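Local coordinates for glycoside hydrolase, GH17 family (Formosa sp. Hel1_33_131, PDB 6FCG), which probably hydrolyses internal beta-1,3-glucosidic bonds of laminarin, as an endo-acting laminarinase of the GH17 family of TIM-barrel enzymes, at residues I85-N90 against T208-F213; N90-H95 against I147-A152; W308-N313 against K378-L383; K404-N407 against E411-F414. One frame throughout, in Å; residues are numbered along the deposited sequence.

How the contacts relate
Contact 1 is wholly buried in the barrel interior, centred about 7 Å from the chain's centre; contacts 3, 2 and 4 are centred about 15, 19 and 26 Å from it. Contacts 2 and 3 are partly buried, and contact 4 is peripheral yet buried, beside the third subunit. Contacts 1 and 2 share N90: strand 83-87 faces strand 206-212 in the first, and the loop that follows it rests on helix 143-156 in the second. Contacts 3 and 4 adjoin through A379 O and T405 N, 2.9 Å apart. Inside the barrel an arginine sits in a polar network; contact 2 combines one hydrogen bond with valine packing, contact 3 is a single lysine bond, and contact 4 is CH-pi and apolar.

Contact 1: I85-N90 against T208-F213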
loop_
_atom_site.group_PDB
_atom_site.type_symbol
_atom_site.label_atom_id
_atom_site.label_comp_id
_atom_site.label_asym_id
_atom_site.label_seq_id
_atom_site.Cartn_x
_atom_site.Cartn_y
_atom_site.Cartn_z
ATOM N N ILE A 85 -32.994 -32.810 -12.533
ATOM C CA ILE A 85 -31.792 -33.628 -12.355
ATOM C C ILE A 85 -30.783 -32.894 -11.498
ATOM O O ILE A 85 -30.582 -31.685 -11.644
ATOM C CB ILE A 85 -31.212 -34.126 -13.707
ATOM C CG1 ILE A 85 -29.973 -34.956 -13.469
ATOM C CG2 ILE A 85 -30.916 -32.966 -14.655
ATOM C CD1 ILE A 85 -29.621 -35.843 -14.637
ATOM N N LEU A 86 -30.206 -33.611 -10.541
ATOM C CA LEU A 86 -29.169 -33.023 -9.722
ATOM C C LEU A 86 -27.867 -33.794 -9.780
ATOM O O LEU A 86 -27.809 -34.920 -10.247
ATOM C CB LEU A 86 -29.650 -32.661 -8.307
ATOM C CG LEU A 86 -30.448 -33.663 -7.554
ATOM C CD1 LEU A 86 -29.550 -34.557 -6.737
ATOM C CD2 LEU A 86 -31.386 -32.988 -6.592
ATOM N N ARG A 87 -26.820 -33.105 -9.342
ATOM C CA ARG A 87 -25.453 -33.564 -9.351
ATOM C C ARG A 87 -24.870 -33.603 -7.960
ATOM O O ARG A 87 -25.113 -32.724 -7.139
ATOM C CB ARG A 87 -24.641 -32.545 -10.105
ATOM C CG ARG A 87 -23.357 -33.089 -10.590
ATOM C CD ARG A 87 -22.437 -32.014 -11.103
ATOM N NE ARG A 87 -21.113 -32.589 -10.993
ATOM C CZ ARG A 87 -19.981 -31.917 -10.951
ATOM N NH1 ARG A 87 -19.954 -30.586 -11.088
ATOM N NH2 ARG A 87 -18.858 -32.615 -10.782
ATOM N N THR A 88 -24.009 -34.568 -7.753
ATOM C CA THR A 88 -23.450 -34.911 -6.456
ATOM C C THR A 88 -21.946 -35.180 -6.605
ATOM O O THR A 88 -21.461 -35.402 -7.739
ATOM C CB THR A 88 -24.261 -36.120 -5.933
ATOM O OG1 THR A 88 -25.060 -35.695 -4.814
ATOM C CG2 THR A 88 -23.386 -37.326 -5.577
ATOM N N TYR A 89 -21.197 -35.142 -5.506
ATOM C CA TYR A 89 -19.705 -35.072 -5.624
ATOM C C TYR A 89 -18.903 -36.278 -5.117
ATOM O O TYR A 89 -17.870 -36.630 -5.701
ATOM C CB TYR A 89 -19.189 -33.773 -4.989
ATOM C CG TYR A 89 -19.567 -32.582 -5.820
ATOM C CD1 TYR A 89 -20.805 -31.970 -5.657
ATOM C CD2 TYR A 89 -18.708 -32.084 -6.802
ATOM C CE1 TYR A 89 -21.188 -30.905 -6.464
ATOM C CE2 TYR A 89 -19.065 -31.003 -7.590
ATOM C CZ TYR A 89 -20.307 -30.414 -7.428
ATOM O OH TYR A 89 -20.678 -29.336 -8.190
ATOM N N ASN A 90 -19.372 -36.891 -4.037
ATOM C CA ASN A 90 -18.787 -38.123 -3.586
ATOM C C ASN A 90 -19.834 -39.082 -3.059
ATOM O O ASN A 90 -20.977 -38.707 -2.817
ATOM C CB ASN A 90 -17.738 -37.873 -2.522
ATOM C CG ASN A 90 -18.319 -37.311 -1.258
ATOM O OD1 ASN A 90 -18.473 -36.104 -1.152
ATOM N ND2 ASN A 90 -18.633 -38.142 -0.301
ATOM N N THR A 208 -19.170 -40.442 -17.481
ATOM C CA THR A 208 -18.417 -39.221 -17.828
ATOM C C THR A 208 -17.361 -38.960 -16.791
ATOM O O THR A 208 -17.153 -39.771 -15.882
ATOM C CB THR A 208 -19.355 -37.986 -17.947
ATOM O OG1 THR A 208 -18.669 -36.875 -18.526
ATOM C CG2 THR A 208 -19.939 -37.579 -16.580
ATOM N N SER A 209 -16.665 -37.839 -16.959
ATOM C CA SER A 209 -15.854 -37.233 -15.910
ATOM C C SER A 209 -16.194 -35.765 -15.910
ATOM O O SER A 209 -16.386 -35.189 -16.962
ATOM C CB SER A 209 -14.372 -37.426 -16.173
ATOM O OG SER A 209 -13.595 -36.966 -15.081
ATOM N N SER A 210 -16.300 -35.159 -14.733
ATOM C CA SER A 210 -16.668 -33.754 -14.671
ATOM C C SER A 210 -15.404 -32.967 -14.360
ATOM O O SER A 210 -14.759 -33.173 -13.332
ATOM C CB SER A 210 -17.794 -33.526 -13.663
ATOM O OG SER A 210 -18.618 -32.446 -14.076
ATOM N N ASP A 211 -15.040 -32.072 -15.263
ATOM C CA ASP A 211 -13.752 -31.404 -15.152
ATOM C C ASP A 211 -13.730 -30.042 -15.851
ATOM O O ASP A 211 -14.609 -29.708 -16.654
ATOM C CB ASP A 211 -12.632 -32.330 -15.691
ATOM C CG ASP A 211 -11.313 -32.199 -14.891
ATOM O OD1 ASP A 211 -10.869 -31.047 -14.655
ATOM O OD2 ASP A 211 -10.744 -33.257 -14.509
ATOM N N ASN A 212 -12.713 -29.269 -15.507
ATOM C CA ASN A 212 -12.431 -27.977 -16.118
ATOM C C ASN A 212 -12.223 -28.082 -17.621
ATOM O O ASN A 212 -11.668 -29.050 -18.120
ATOM C CB ASN A 212 -11.156 -27.417 -15.498
ATOM C CG ASN A 212 -10.864 -26.002 -15.936
ATOM O OD1 ASN A 212 -10.039 -25.764 -16.838
ATOM N ND2 ASN A 212 -11.499 -25.042 -15.269
ATOM N N PHE A 213 -12.640 -27.052 -18.323
ATOM C CA PHE A 213 -12.501 -27.001 -19.763
ATOM C C PHE A 213 -11.095 -27.342 -20.247
ATOM O O PHE A 213 -10.937 -27.957 -21.292
ATOM C CB PHE A 213 -12.924 -25.615 -20.300
ATOM C CG PHE A 213 -11.900 -24.559 -20.094
ATOM C CD1 PHE A 213 -11.746 -23.953 -18.868
ATOM C CD2 PHE A 213 -11.067 -24.173 -21.140
ATOM C CE1 PHE A 213 -10.797 -22.955 -18.688
ATOM C CE2 PHE A 213 -10.110 -23.188 -20.971
ATOM C CZ PHE A 213 -9.979 -22.578 -19.744
#
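R87, the last residue of strand 83-87, and S210, in strand 206-212, face each other across the barrel interior with their CA atoms 10.3 Å apart, too far for backbone bonding because strands 116-121 and 161-168 come between them in the sheet. The arginine crosses the gap. Its CG stands anti to the backbone N (chi1 -160°), and from CG to NE the chain runs extended, which carries the guanidinium to the serine. S210 meets that group over one face, near the rim: OG lies 3.3 Å from R87 NH2, at an angle too poor for a hydrogen bond, and CB approaches the same NH2. On the opposite face lies the ring of Y89, whose CE2 is 3.3 Å above the guanidinium plane, again toward the rim. The group therefore lies between the serine on one face and CE2 of the tyrosine on the other, while its N-H groups serve other residues: NH1 forms a salt bridge with E305 OE2, which also bonds Y89 OH, and NH2 bonds N168 OD1. S210 OG in turn is satisfied by S239 and H241. Polar side chains from five parallel strands thus converge in the buried interior. Such a network at the C-terminal strand ends, with E305 closing strand 301-305, is consistent with the active-site floor of a TIM-barrel glycoside hydrolase of the GH17 family.

Contact 2: N90-H95 against I147-A152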
loop_
_atom_site.group_PDB
_atom_site.type_symbol
_atom_site.label_atom_id
_atom_site.label_comp_id
_atom_site.label_asym_id
_atom_site.label_seq_id
_atom_site.Cartn_x
_atom_site.Cartn_y
_atom_site.Cartn_z
ATOM N N ASN A 90 -19.372 -36.891 -4.037
ATOM C CA ASN A 90 -18.787 -38.123 -3.586
ATOM C C ASN A 90 -19.834 -39.082 -3.059
ATOM O O ASN A 90 -20.977 -38.707 -2.817
ATOM C CB ASN A 90 -17.738 -37.873 -2.522
ATOM C CG ASN A 90 -18.319 -37.311 -1.258
ATOM O OD1 ASN A 90 -18.473 -36.104 -1.152
ATOM N ND2 ASN A 90 -18.633 -38.142 -0.301
ATOM N N VAL A 91 -19.405 -40.328 -2.962
ATOM C CA VAL A 91 -20.161 -41.427 -2.368
ATOM C C VAL A 91 -19.441 -42.067 -1.171
ATOM O O VAL A 91 -19.704 -43.197 -0.780
ATOM C CB VAL A 91 -20.617 -42.474 -3.394
ATOM C CG1 VAL A 91 -21.513 -41.866 -4.444
ATOM C CG2 VAL A 91 -19.483 -43.224 -4.131
ATOM N N ARG A 92 -18.532 -41.305 -0.568
ATOM C CA ARG A 92 -17.812 -41.702 0.634
ATOM C C ARG A 92 -18.646 -41.395 1.881
ATOM O O ARG A 92 -18.780 -42.211 2.788
ATOM C CB ARG A 92 -16.492 -40.924 0.671
ATOM C CG ARG A 92 -15.381 -41.499 1.506
ATOM C CD ARG A 92 -14.235 -40.500 1.609
ATOM N NE ARG A 92 -14.257 -39.959 2.955
ATOM C CZ ARG A 92 -14.399 -38.697 3.305
ATOM N NH1 ARG A 92 -14.515 -37.733 2.428
ATOM N NH2 ARG A 92 -14.427 -38.409 4.589
ATOM N N LEU A 93 -19.114 -40.164 1.979
ATOM C CA LEU A 93 -19.969 -39.773 3.049
ATOM C C LEU A 93 -21.360 -40.214 2.662
ATOM O O LEU A 93 -21.639 -40.476 1.499
ATOM C CB LEU A 93 -19.873 -38.252 3.264
ATOM C CG LEU A 93 -18.458 -37.696 3.588
ATOM C CD1 LEU A 93 -18.477 -36.178 3.773
ATOM C CD2 LEU A 93 -17.813 -38.355 4.815
ATOM N N ALA A 94 -22.245 -40.246 3.648
ATOM C CA ALA A 94 -23.621 -40.774 3.508
ATOM C C ALA A 94 -24.549 -39.908 2.639
ATOM O O ALA A 94 -25.568 -40.395 2.152
ATOM C CB ALA A 94 -24.237 -40.923 4.891
ATOM N N HIS A 95 -24.194 -38.624 2.515
ATOM C CA HIS A 95 -24.997 -37.610 1.850
ATOM C C HIS A 95 -25.683 -38.045 0.531
ATOM O O HIS A 95 -26.876 -37.888 0.379
ATOM C CB HIS A 95 -24.087 -36.392 1.666
ATOM C CG HIS A 95 -24.698 -35.250 0.924
ATOM N ND1 HIS A 95 -24.314 -34.900 -0.355
ATOM C CD2 HIS A 95 -25.611 -34.332 1.304
ATOM C CE1 HIS A 95 -24.997 -33.842 -0.751
ATOM N NE2 HIS A 95 -25.798 -33.488 0.234
ATOM N N ILE A 147 -15.528 -46.225 -6.356
ATOM C CA ILE A 147 -16.181 -46.673 -7.582
ATOM C C ILE A 147 -17.197 -47.803 -7.250
ATOM O O ILE A 147 -18.330 -47.769 -7.749
ATOM C CB ILE A 147 -15.147 -47.115 -8.650
ATOM C CG1 ILE A 147 -14.352 -45.898 -9.165
ATOM C CG2 ILE A 147 -15.827 -47.863 -9.798
ATOM C CD1 ILE A 147 -15.118 -44.899 -10.007
ATOM N N ASP A 148 -16.803 -48.767 -6.407
ATOM C CA ASP A 148 -17.726 -49.841 -5.998
ATOM C C ASP A 148 -18.996 -49.282 -5.366
ATOM O O ASP A 148 -20.091 -49.750 -5.661
ATOM C CB ASP A 148 -17.082 -50.857 -5.007
ATOM C CG ASP A 148 -15.942 -51.695 -5.628
ATOM O OD1 ASP A 148 -15.826 -51.787 -6.879
ATOM O OD2 ASP A 148 -15.124 -52.225 -4.840
ATOM N N ARG A 149 -18.861 -48.299 -4.491
ATOM C CA ARG A 149 -20.045 -47.747 -3.833
ATOM C C ARG A 149 -20.977 -47.006 -4.817
ATOM O O ARG A 149 -22.193 -47.010 -4.644
ATOM C CB ARG A 149 -19.652 -46.853 -2.663
ATOM C CG ARG A 149 -19.186 -47.609 -1.434
ATOM C CD ARG A 149 -18.867 -46.688 -0.254
ATOM N NE ARG A 149 -17.912 -45.603 -0.554
ATOM C CZ ARG A 149 -16.589 -45.622 -0.385
ATOM N NH1 ARG A 149 -15.977 -46.699 0.059
ATOM N NH2 ARG A 149 -15.860 -44.548 -0.710
ATOM N N ALA A 150 -20.391 -46.386 -5.826
ATOM C CA ALA A 150 -21.125 -45.672 -6.849
ATOM C C ALA A 150 -21.944 -46.667 -7.642
ATOM O O ALA A 150 -23.114 -46.436 -7.946
ATOM C CB ALA A 150 -20.159 -44.926 -7.761
ATOM N N VAL A 151 -21.292 -47.763 -7.997
ATOM C CA VAL A 151 -21.932 -48.842 -8.748
ATOM C C VAL A 151 -23.121 -49.434 -7.979
ATOM O O VAL A 151 -24.207 -49.580 -8.541
ATOM C CB VAL A 151 -20.892 -49.931 -9.114
ATOM C CG1 VAL A 151 -21.548 -51.243 -9.557
ATOM C CG2 VAL A 151 -19.950 -49.425 -10.204
ATOM N N ALA A 152 -22.898 -49.737 -6.702
ATOM C CA ALA A 152 -23.946 -50.246 -5.813
ATOM C C ALA A 152 -25.164 -49.316 -5.766
ATOM O O ALA A 152 -26.315 -49.792 -5.821
ATOM C CB ALA A 152 -23.415 -50.487 -4.399
#
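V91 and R149 join the loop after strand 83-87 to helix 143-156, and one hydrogen bond is the polar part of their meeting. R149 NE donates to V91 O over 3.0 Å with an N-H...O angle of 149°. The donor stands above the carbonyl plane, 42° out of it, and the oxygen in turn is tilted slightly from the plane of the guanidinium. A bend at chi3 (-54°) swings NE back to the loop after CB has passed the valine. NH2 forms a salt bridge with E146, whose OE1 also receives V91 N, while NH1 has a weak bond to S145 OG. Apolar contact comes from V91, which points at the helix: CG2 lies 3.7 Å from A150 N and also packs on the CB atoms of R149 and A150. R92 adds a side-by-side contact, its CG 3.8 Å from R149 NH2. The two guanidinium planes are nearly perpendicular, and R92 NH1 forms a salt bridge with the terminal carboxylate of H430 of the second subunit. With a leucine in place of R149, V91 O would probably lose its donor and E146 its charged mate. The chemistry implies that V91 is held at both polar ends, its N by E146 and its O by R149, while the neighbouring like charges, turned to separate anionic partners, probably disturb each other little.

Contact 3: W308-N313 against K378-L383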
loop_
_atom_site.group_PDB
_atom_site.type_symbol
_atom_site.label_atom_id
_atom_site.label_comp_id
_atom_site.label_asym_id
_atom_site.label_seq_id
_atom_site.Cartn_x
_atom_site.Cartn_y
_atom_site.Cartn_z
ATOM N N TRP A 308 -21.888 -18.124 -10.061
ATOM C CA TRP A 308 -21.496 -16.751 -9.765
ATOM C C TRP A 308 -21.990 -16.373 -8.358
ATOM O O TRP A 308 -23.176 -16.215 -8.145
ATOM C CB TRP A 308 -22.116 -15.838 -10.823
ATOM C CG TRP A 308 -21.550 -14.498 -10.902
ATOM C CD1 TRP A 308 -21.740 -13.469 -10.011
ATOM C CD2 TRP A 308 -20.713 -13.989 -11.926
ATOM N NE1 TRP A 308 -21.066 -12.355 -10.426
ATOM C CE2 TRP A 308 -20.411 -12.649 -11.593
ATOM C CE3 TRP A 308 -20.175 -14.529 -13.087
ATOM C CZ2 TRP A 308 -19.611 -11.843 -12.385
ATOM C CZ3 TRP A 308 -19.372 -13.736 -13.875
ATOM C CH2 TRP A 308 -19.099 -12.401 -13.522
ATOM N N ALA A 309 -21.069 -16.241 -7.409
ATOM C CA ALA A 309 -21.435 -16.058 -6.021
ATOM C C ALA A 309 -22.046 -14.705 -5.734
ATOM O O ALA A 309 -21.754 -13.707 -6.422
ATOM C CB ALA A 309 -20.234 -16.301 -5.149
ATOM N N SER A 310 -22.912 -14.659 -4.733
ATOM C CA SER A 310 -23.617 -13.437 -4.354
ATOM C C SER A 310 -22.858 -12.602 -3.330
ATOM O O SER A 310 -23.286 -11.488 -3.019
ATOM C CB SER A 310 -24.994 -13.761 -3.792
ATOM O OG SER A 310 -24.909 -14.496 -2.582
ATOM N N PHE A 311 -21.746 -13.112 -2.808
ATOM C CA PHE A 311 -20.951 -12.348 -1.864
ATOM C C PHE A 311 -19.505 -12.820 -1.845
ATOM O O PHE A 311 -19.255 -14.000 -2.008
ATOM C CB PHE A 311 -21.556 -12.449 -0.448
ATOM C CG PHE A 311 -20.915 -11.545 0.538
ATOM C CD1 PHE A 311 -21.334 -10.233 0.663
ATOM C CD2 PHE A 311 -19.850 -11.976 1.309
ATOM C CE1 PHE A 311 -20.713 -9.360 1.559
ATOM C CE2 PHE A 311 -19.223 -11.110 2.217
ATOM C CZ PHE A 311 -19.660 -9.799 2.340
ATOM N N SER A 312 -18.562 -11.888 -1.635
ATOM C CA SER A 312 -17.147 -12.227 -1.429
ATOM C C SER A 312 -16.446 -11.162 -0.614
ATOM O O SER A 312 -16.527 -9.981 -0.935
ATOM C CB SER A 312 -16.386 -12.342 -2.760
ATOM O OG SER A 312 -14.989 -12.605 -2.536
ATOM N N ASN A 313 -15.705 -11.598 0.397
ATOM C CA ASN A 313 -14.838 -10.694 1.153
ATOM C C ASN A 313 -13.338 -10.838 0.765
ATOM O O ASN A 313 -12.484 -10.351 1.475
ATOM C CB ASN A 313 -15.046 -10.876 2.666
ATOM C CG ASN A 313 -14.550 -12.225 3.181
ATOM O OD1 ASN A 313 -13.983 -13.046 2.455
ATOM N ND2 ASN A 313 -14.728 -12.433 4.445
ATOM N N LYS A 378 -33.995 -18.428 2.292
ATOM C CA LYS A 378 -34.394 -17.217 1.602
ATOM C C LYS A 378 -34.010 -17.261 0.120
ATOM O O LYS A 378 -32.929 -17.714 -0.244
ATOM C CB LYS A 378 -33.772 -15.995 2.238
ATOM C CG LYS A 378 -34.275 -15.718 3.641
ATOM C CD LYS A 378 -34.325 -14.213 3.886
ATOM C CE LYS A 378 -35.014 -13.856 5.193
ATOM N NZ LYS A 378 -34.175 -14.321 6.329
ATOM N N ALA A 379 -34.918 -16.826 -0.741
ATOM C CA ALA A 379 -34.669 -16.784 -2.172
ATOM C C ALA A 379 -33.936 -15.495 -2.507
ATOM O O ALA A 379 -34.435 -14.411 -2.248
ATOM C CB ALA A 379 -35.986 -16.865 -2.943
ATOM N N LYS A 380 -32.767 -15.636 -3.123
ATOM C CA LYS A 380 -31.994 -14.494 -3.602
ATOM C C LYS A 380 -32.656 -13.884 -4.826
ATOM O O LYS A 380 -33.514 -14.514 -5.459
ATOM C CB LYS A 380 -30.572 -14.915 -3.963
ATOM C CG LYS A 380 -29.739 -15.377 -2.778
ATOM C CD LYS A 380 -28.457 -16.030 -3.246
ATOM C CE LYS A 380 -27.619 -16.534 -2.076
ATOM N NZ LYS A 380 -26.314 -17.130 -2.515
ATOM N N TYR A 381 -32.231 -12.678 -5.166
ATOM C CA TYR A 381 -32.816 -11.895 -6.252
ATOM C C TYR A 381 -33.225 -12.698 -7.478
ATOM O O TYR A 381 -34.334 -12.523 -8.013
ATOM C CB TYR A 381 -31.880 -10.757 -6.682
ATOM C CG TYR A 381 -32.485 -9.921 -7.789
ATOM C CD1 TYR A 381 -33.568 -9.073 -7.533
ATOM C CD2 TYR A 381 -32.018 -10.020 -9.104
ATOM C CE1 TYR A 381 -34.147 -8.329 -8.547
ATOM C CE2 TYR A 381 -32.586 -9.285 -10.128
ATOM C CZ TYR A 381 -33.649 -8.439 -9.847
ATOM O OH TYR A 381 -34.195 -7.679 -10.856
ATOM N N VAL A 382 -32.324 -13.574 -7.916
ATOM C CA VAL A 382 -32.568 -14.461 -9.057
ATOM C C VAL A 382 -33.931 -15.171 -9.052
ATOM O O VAL A 382 -34.501 -15.367 -10.127
ATOM C CB VAL A 382 -31.405 -15.476 -9.220
ATOM C CG1 VAL A 382 -31.289 -16.420 -8.032
ATOM C CG2 VAL A 382 -31.505 -16.251 -10.523
ATOM N N LEU A 383 -34.431 -15.551 -7.867
ATOM C CA LEU A 383 -35.716 -16.273 -7.720
ATOM C C LEU A 383 -36.888 -15.485 -7.117
ATOM O O LEU A 383 -37.931 -16.071 -6.840
ATOM C CB LEU A 383 -35.519 -17.536 -6.852
ATOM C CG LEU A 383 -34.529 -18.603 -7.307
ATOM C CD1 LEU A 383 -34.598 -19.819 -6.396
ATOM C CD2 LEU A 383 -34.785 -18.995 -8.755
#
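No flat group takes part where S310 meets K380; the rings beside them are turned to other partners. F311 meets H369 edge-to-face, Y381 does the same with W384, and W308 lies against F332 with the planes about 40° apart. What crosses between the segments is a single lysine end. K380 NZ donates to S310 OG over 3.0 Å, and the last methylene, CE, comes within 3.4 Å of the same oxygen. The lysine chain is extended beyond CG, with chi2, chi3 and chi4 all near 180°, which carries NZ across the 8.5 Å between the CA atoms of S310 and K380. S310 in turn holds OG between its backbone N and carbonyl carbon (chi1 65°), where it faces the ammonium. In the TIM barrel this joins the loop that leaves strand 301-305 to the chain segment that runs on from helix 326-342 toward helix 384-388; the lysine stem passes E326 and E329 of the former helix. The ammonium has two further acceptors, D354 OD1 in a salt bridge and G371 O, so three oxygens grip it; K380 is buried, S310 partly exposed. A methionine in place of K380 would probably leave D354 without its counter-charge and S310 OG without this donor. Behind the lysine, L383 N returns to K380 O at 2.8 Å, closing a tight turn, and the backbone of K380 is also bonded to L372.

Contact 4: K404-N407 against E411-F414; sequences KTYN and EALF
Y406, L413 and A412 make up this contact, in which a tyrosine ring lies along the first turns of the short helix 410-416. L413 CA sits over one face of the ring, 4.0 Å from its centroid and 23° off the normal, a CH-pi contact offset toward the rim on the side of CE1. The leucine side chain crosses the tyrosine at about a right angle and comes over the same face nearer the hydroxyl end, its CD1 3.6 Å from Y406 CZ. That placing follows from a CG anti to the backbone N of L413 (chi1 172°), which brings CD1 across to the hydroxyl end of the ring. The contact is local in sequence: Y406 and N407, both with left-handed backbone angles, lead toward the helix that begins three residues after N407, and the ring lies against it. A412 meets the other end of the ring, with CB 4.0 Å from Y406 CD1, and its carbonyl oxygen lies obliquely to the ring, 3.8 Å from CE1. This oxygen also accepts S266 OG of the third subunit, so the helix turn beneath the ring forms part of a subunit interface. Y406 OH bonds E416 OE1 further along the helix, which fixes the ring at its polar end as well. W384 and E326 pack against the tyrosine, and L413 in turn touches Y381 and E326.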
loop_
_atom_site.group_PDB
_atom_site.type_symbol
_atom_site.label_atom_id
_atom_site.label_comp_id
_atom_site.label_asym_id
_atom_site.label_seq_id
_atom_site.Cartn_x
_atom_site.Cartn_y
_atom_site.Cartn_z
ATOM N N LYS A 404 -38.275 -13.794 0.277
ATOM C CA LYS A 404 -37.329 -13.022 -0.525
ATOM C C LYS A 404 -36.236 -12.402 0.334
ATOM O O LYS A 404 -36.512 -11.907 1.419
ATOM C CB LYS A 404 -38.075 -11.945 -1.289
ATOM C CG LYS A 404 -38.749 -12.453 -2.560
ATOM C CD LYS A 404 -40.182 -11.976 -2.771
ATOM C CE LYS A 404 -40.348 -10.473 -2.669
ATOM N NZ LYS A 404 -41.647 -9.996 -3.210
ATOM N N THR A 405 -34.986 -12.442 -0.146
ATOM C CA THR A 405 -33.867 -11.668 0.461
ATOM C C THR A 405 -34.172 -10.194 0.302
ATOM O O THR A 405 -34.948 -9.846 -0.587
ATOM C CB THR A 405 -32.484 -11.933 -0.212
ATOM O OG1 THR A 405 -32.583 -11.723 -1.621
ATOM C CG2 THR A 405 -31.978 -13.366 0.058
ATOM N N TYR A 406 -33.601 -9.342 1.167
ATOM C CA TYR A 406 -33.851 -7.872 1.147
ATOM C C TYR A 406 -35.329 -7.450 1.288
ATOM O O TYR A 406 -35.687 -6.311 0.960
ATOM C CB TYR A 406 -33.324 -7.245 -0.165
ATOM C CG TYR A 406 -31.850 -7.340 -0.358
ATOM C CD1 TYR A 406 -31.017 -6.301 0.054
ATOM C CD2 TYR A 406 -31.276 -8.454 -0.972
ATOM C CE1 TYR A 406 -29.665 -6.365 -0.135
ATOM C CE2 TYR A 406 -29.908 -8.532 -1.170
ATOM C CZ TYR A 406 -29.109 -7.473 -0.753
ATOM O OH TYR A 406 -27.763 -7.548 -0.941
ATOM N N ASN A 407 -36.199 -8.349 1.731
ATOM C CA ASN A 407 -37.640 -8.102 1.716
ATOM C C ASN A 407 -38.210 -7.787 0.372
ATOM O O ASN A 407 -39.224 -7.094 0.273
ATOM C CB ASN A 407 -38.017 -7.025 2.726
ATOM C CG ASN A 407 -38.244 -7.650 4.030
ATOM O OD1 ASN A 407 -39.186 -8.412 4.110
ATOM N ND2 ASN A 407 -37.296 -7.556 4.968
ATOM N N GLU A 411 -34.489 -1.661 -4.598
ATOM C CA GLU A 411 -33.677 -0.492 -4.264
ATOM C C GLU A 411 -32.622 -0.817 -3.236
ATOM O O GLU A 411 -31.483 -0.386 -3.372
ATOM C CB GLU A 411 -34.541 0.670 -3.750
ATOM C CG GLU A 411 -35.131 1.534 -4.858
ATOM C CD GLU A 411 -36.253 2.454 -4.373
ATOM O OE1 GLU A 411 -36.313 2.772 -3.159
ATOM O OE2 GLU A 411 -37.067 2.877 -5.223
ATOM N N ALA A 412 -32.988 -1.579 -2.218
ATOM C CA ALA A 412 -32.033 -1.939 -1.154
ATOM C C ALA A 412 -30.891 -2.811 -1.670
ATOM O O ALA A 412 -29.761 -2.706 -1.207
ATOM C CB ALA A 412 -32.729 -2.640 -0.013
ATOM N N LEU A 413 -31.195 -3.651 -2.650
ATOM C CA LEU A 413 -30.177 -4.450 -3.309
ATOM C C LEU A 413 -29.227 -3.571 -4.111
ATOM O O LEU A 413 -28.009 -3.670 -3.996
ATOM C CB LEU A 413 -30.831 -5.494 -4.210
ATOM C CG LEU A 413 -29.919 -6.302 -5.126
ATOM C CD1 LEU A 413 -28.837 -7.023 -4.325
ATOM C CD2 LEU A 413 -30.754 -7.269 -5.954
ATOM N N PHE A 414 -29.798 -2.714 -4.929
ATOM C CA PHE A 414 -29.022 -1.875 -5.815
ATOM C C PHE A 414 -28.028 -0.991 -5.087
ATOM O O PHE A 414 -26.929 -0.760 -5.602
ATOM C CB PHE A 414 -29.951 -1.058 -6.742
ATOM C CG PHE A 414 -30.401 -1.809 -7.955
ATOM C CD1 PHE A 414 -30.452 -3.207 -7.973
ATOM C CD2 PHE A 414 -30.793 -1.132 -9.083
ATOM C CE1 PHE A 414 -30.872 -3.890 -9.106
ATOM C CE2 PHE A 414 -31.220 -1.819 -10.210
ATOM C CZ PHE A 414 -31.262 -3.202 -10.221
#